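Local coordinates for D-alanine--D-alanine ligase (Coxiella burnetii, PDB 3TQT), which joins two D-alanine molecules at the expense of ATP, making the D-alanyl-D-alanine needed for bacterial peptidoglycan synthesis, at residues R74-I78 and P86-L90; A99-P104 and L125-G129. All blocks are in the same frame, centred on the assembly; numbering follows the deposited sequence.

Interaction 1. Residues R74-I78 and P86-L90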
# COMPACT_ATOMS: atom_id res chain seq x y z
N ARG A 74 21.81 -13.21 14.48
CA ARG A 74 22.51 -13.57 13.25
C ARG A 74 22.07 -12.70 12.08
O ARG A 74 20.88 -12.61 11.78
CB ARG A 74 22.23 -15.04 12.90
CG ARG A 74 22.42 -16.04 14.04
CD ARG A 74 21.53 -17.26 13.83
NE ARG A 74 22.13 -18.52 14.26
CZ ARG A 74 21.76 -19.21 15.34
NH1 ARG A 74 20.79 -18.76 16.11
NH2 ARG A 74 22.37 -20.35 15.65
N PRO A 75 23.04 -12.07 11.41
CA PRO A 75 22.76 -11.32 10.18
C PRO A 75 22.06 -12.21 9.16
O PRO A 75 22.50 -13.33 8.87
CB PRO A 75 24.16 -10.93 9.68
CG PRO A 75 24.98 -10.88 10.92
CD PRO A 75 24.46 -11.98 11.80
N ILE A 76 20.94 -11.74 8.62
CA ILE A 76 20.22 -12.53 7.64
C ILE A 76 19.84 -11.69 6.45
O ILE A 76 19.79 -10.46 6.51
CB ILE A 76 18.94 -13.15 8.21
CG1 ILE A 76 18.07 -12.07 8.87
CG2 ILE A 76 19.27 -14.31 9.16
CD1 ILE A 76 16.58 -12.44 8.91
N THR A 77 19.58 -12.38 5.35
CA THR A 77 18.84 -11.76 4.28
C THR A 77 17.66 -12.67 3.97
O THR A 77 17.31 -13.51 4.78
CB THR A 77 19.70 -11.49 3.05
OG1 THR A 77 18.91 -10.79 2.08
CG2 THR A 77 20.24 -12.79 2.46
N ILE A 78 17.03 -12.48 2.82
CA ILE A 78 15.84 -13.25 2.53
C ILE A 78 16.09 -14.17 1.35
O ILE A 78 16.99 -13.95 0.55
CB ILE A 78 14.60 -12.35 2.29
CG1 ILE A 78 14.83 -11.43 1.11
CG2 ILE A 78 14.27 -11.55 3.54
CD1 ILE A 78 13.70 -10.47 0.87
N PRO A 86 12.13 -18.45 4.44
CA PRO A 86 12.38 -17.16 3.81
C PRO A 86 13.64 -16.46 4.30
O PRO A 86 14.13 -15.59 3.59
CB PRO A 86 11.15 -16.35 4.20
CG PRO A 86 10.74 -16.92 5.51
CD PRO A 86 11.03 -18.39 5.41
N TRP A 87 14.15 -16.83 5.47
CA TRP A 87 15.29 -16.14 6.06
C TRP A 87 16.55 -16.94 5.81
O TRP A 87 16.57 -18.16 6.02
CB TRP A 87 15.13 -16.00 7.57
CG TRP A 87 13.77 -15.60 8.03
CD1 TRP A 87 13.05 -16.15 9.05
CD2 TRP A 87 12.95 -14.55 7.48
NE1 TRP A 87 11.84 -15.50 9.19
CE2 TRP A 87 11.75 -14.52 8.23
CE3 TRP A 87 13.11 -13.64 6.43
CZ2 TRP A 87 10.73 -13.63 7.96
CZ3 TRP A 87 12.09 -12.73 6.18
CH2 TRP A 87 10.92 -12.74 6.93
N GLN A 88 17.59 -16.26 5.38
CA GLN A 88 18.84 -16.95 5.04
C GLN A 88 19.99 -16.29 5.75
O GLN A 88 20.17 -15.09 5.64
CB GLN A 88 19.08 -16.91 3.54
CG GLN A 88 20.34 -17.64 3.11
CD GLN A 88 20.44 -17.76 1.61
OE1 GLN A 88 19.45 -18.06 0.94
NE2 GLN A 88 21.62 -17.52 1.07
N SER A 89 20.77 -17.07 6.48
CA SER A 89 21.90 -16.52 7.22
C SER A 89 22.98 -16.02 6.26
O SER A 89 23.17 -16.59 5.19
CB SER A 89 22.48 -17.58 8.16
OG SER A 89 22.83 -18.75 7.44
N LEU A 90 23.68 -14.96 6.65
CA LEU A 90 24.71 -14.35 5.81
C LEU A 90 26.11 -14.94 6.00
O LEU A 90 26.49 -15.34 7.09
CB LEU A 90 24.73 -12.83 6.02
CG LEU A 90 23.57 -12.11 5.34
CD1 LEU A 90 23.64 -10.62 5.59
CD2 LEU A 90 23.58 -12.40 3.85
O HOH W 1 24.38 -15.07 9.76

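Interaction 2. Residues A99-P104 and L125-G129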
# COMPACT_ATOMS: atom_id res chain seq x y z
N ALA A 99 9.65 -20.02 8.45
CA ALA A 99 8.64 -19.14 9.00
C ALA A 99 7.30 -19.56 8.41
O ALA A 99 7.13 -19.58 7.20
CB ALA A 99 8.95 -17.69 8.68
N ASP A 100 6.36 -19.91 9.27
CA ASP A 100 5.02 -20.28 8.84
C ASP A 100 4.10 -19.09 8.88
O ASP A 100 3.05 -19.06 8.23
CB ASP A 100 4.47 -21.37 9.75
CG ASP A 100 5.25 -22.65 9.62
OD1 ASP A 100 5.49 -23.04 8.46
OD2 ASP A 100 5.63 -23.23 10.66
N CYS A 101 4.49 -18.10 9.67
CA CYS A 101 3.71 -16.88 9.77
C CYS A 101 4.57 -15.79 10.38
O CYS A 101 5.39 -16.04 11.27
CB CYS A 101 2.44 -17.10 10.60
SG CYS A 101 1.36 -15.64 10.74
N VAL A 102 4.40 -14.58 9.87
CA VAL A 102 5.20 -13.45 10.33
C VAL A 102 4.32 -12.50 11.11
O VAL A 102 3.18 -12.25 10.73
CB VAL A 102 5.87 -12.73 9.15
CG1 VAL A 102 6.56 -11.47 9.60
CG2 VAL A 102 6.84 -13.68 8.44
N PHE A 103 4.84 -11.98 12.21
CA PHE A 103 4.12 -11.03 13.01
C PHE A 103 4.85 -9.70 12.87
O PHE A 103 5.83 -9.46 13.55
CB PHE A 103 4.13 -11.49 14.47
CG PHE A 103 2.89 -11.13 15.24
CD1 PHE A 103 2.12 -12.11 15.84
CD2 PHE A 103 2.49 -9.81 15.35
CE1 PHE A 103 0.99 -11.78 16.55
CE2 PHE A 103 1.37 -9.47 16.06
CZ PHE A 103 0.62 -10.46 16.66
N PRO A 104 4.40 -8.86 11.93
CA PRO A 104 5.09 -7.59 11.73
C PRO A 104 4.80 -6.73 12.96
O PRO A 104 3.63 -6.49 13.28
CB PRO A 104 4.43 -7.01 10.47
CG PRO A 104 3.48 -8.04 9.97
CD PRO A 104 3.18 -8.95 11.11
N LEU A 125 4.61 -15.00 2.23
CA LEU A 125 4.49 -15.46 3.61
C LEU A 125 3.19 -15.01 4.24
O LEU A 125 2.77 -13.87 4.04
CB LEU A 125 5.64 -14.93 4.45
CG LEU A 125 7.03 -15.44 4.11
CD1 LEU A 125 8.06 -14.63 4.87
CD2 LEU A 125 7.14 -16.93 4.43
N PRO A 126 2.55 -15.88 5.03
CA PRO A 126 1.42 -15.38 5.81
C PRO A 126 1.93 -14.35 6.81
O PRO A 126 3.03 -14.52 7.34
CB PRO A 126 0.90 -16.63 6.54
CG PRO A 126 1.48 -17.80 5.78
CD PRO A 126 2.80 -17.32 5.25
N TYR A 127 1.17 -13.29 7.04
CA TYR A 127 1.57 -12.33 8.06
C TYR A 127 0.37 -11.70 8.75
O TYR A 127 -0.72 -11.56 8.17
CB TYR A 127 2.49 -11.26 7.47
CG TYR A 127 1.86 -10.43 6.39
CD1 TYR A 127 1.22 -9.22 6.69
CD2 TYR A 127 1.93 -10.83 5.06
CE1 TYR A 127 0.66 -8.46 5.70
CE2 TYR A 127 1.36 -10.06 4.06
CZ TYR A 127 0.74 -8.88 4.38
OH TYR A 127 0.18 -8.13 3.39
N VAL A 128 0.59 -11.31 10.00
CA VAL A 128 -0.47 -10.76 10.81
C VAL A 128 -0.84 -9.33 10.41
O VAL A 128 0.03 -8.52 10.07
CB VAL A 128 -0.08 -10.79 12.28
CG1 VAL A 128 -1.07 -9.95 13.13
CG2 VAL A 128 -0.01 -12.24 12.75
N GLY A 129 -2.13 -9.04 10.43
CA GLY A 129 -2.59 -7.67 10.32
C GLY A 129 -2.88 -7.18 8.91
O GLY A 129 -3.05 -7.96 7.98

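Interaction 1. Residues R74-I78 and P86-L90
Thr77 and Gln88 form a hydrogen-bonded antiparallel pair. Thr77 N donates to Gln88 O at 2.8 Å, in the carbonyl plane. The return bond, from Gln88 N to Thr77 O, is nearly straight at the hydrogen (169°), but its donor stands above the carbonyl plane. A third bond joins Leu90 N to Pro75 O at 3.0 Å. Water 1 also donates to Pro75 O, so this carbonyl is gripped twice. On each side of Thr77 a CA-H of 74-78 points to a carbonyl of 86-90: Ile78 CA lies 3.1 Å from Pro86 O, and Ile76 CA lies close to Gln88 O.

The side chains of Ile78 and Trp87 share one face of the sheet. Ile78 CG2 meets the Trp87 ring edge-on at CZ3, 3.6 Å away. Its chi1 of 61° sets this methyl beside the backbone N, while CG1 leads away from 86-90. Pro86 CG sits over the centre of one face of the same ring. Ile76 CD1 reaches Trp87 CB more loosely, at 4.1 Å. Trp87 NE1 is hydrogen-bonded to Ser8 OG.

Thr77 and Gln88 occupy the other face. There the Leu90 side chain crosses that of Thr77 at about a right angle, and Leu90 CD2 touches Thr77 CG2 at 3.6 Å. Thr77 OG1 bonds to Ile78 O of the second subunit, and Ile78 packs on Ile78 of that subunit. The arrangement is a beta hairpin, strands 74-78 and 87-89, in the antiparallel part of the N-terminal domain's mixed sheet, placed at the subunit interface.

Interaction 2. Residues A99-P104 and L125-G129
Val102 bridges Tyr127 between two chain segments running in the same direction: Val102 N donates to Pro126 O at 2.9 Å, and Val128 N returns a bond to Val102 O nearly along the C=O axis. Tyr127 CA adds a CA-H contact to Val102 O at 3.1 Å.

Val128 turns its side chain toward strand 101-104. With chi1 at 168°, it lays both methyls on one face of the Phe103 ring. CG2 lies 3.9 Å from the centroid, 17° off the normal, a CH-pi contact; CG1 comes down on the same face nearer CE2 and CZ. Cys101 SG touches Val128 CG2 at 4.2 Å. Leu344 and Leu347 of helix 340-370 also pack on Phe103.

Strand 101-104 is an edge strand of the Rossmann-like N-terminal sheet, at the end next to the parallel strand 5-12. The chain leaves it, passes through helix 115-122 and comes back as 125-129, which lies along its other edge by this single bridge.

The prolines fit against carbonyls. Pro126 CG sits 3.2 Å from Asp100 O, and Pro104 CD is 3.3 Å from Val128 O. The side chains of Val102 and Leu125 cross at a slant, with CG2 of the first 3.9 Å from CD1 of the second. Leu120 of helix 115-122 packs against both. Tyr127 OH bonds to Glu121, and Arg354 makes a cation-pi contact with Tyr127.

Overall arrangement
Both contacts reach the mixed sheet of the N-terminal domain, at different places, with centres about 16 Å apart. In interaction 1 both segments carry strands of it; in interaction 2 only 101-104 does. Interaction 1 lies in the antiparallel part, is partly buried and faces the second subunit. Interaction 2 is buried, at the parallel end, and is covered by helices 115-122 and 340-370 of its own chain. The first is a true hairpin with three backbone bonds. The second has a single bridge to a loop and relies more on apolar side chains. The two meet directly: Pro86 packs on Leu125, and the Trp87 indole touches Ala99 and Val102.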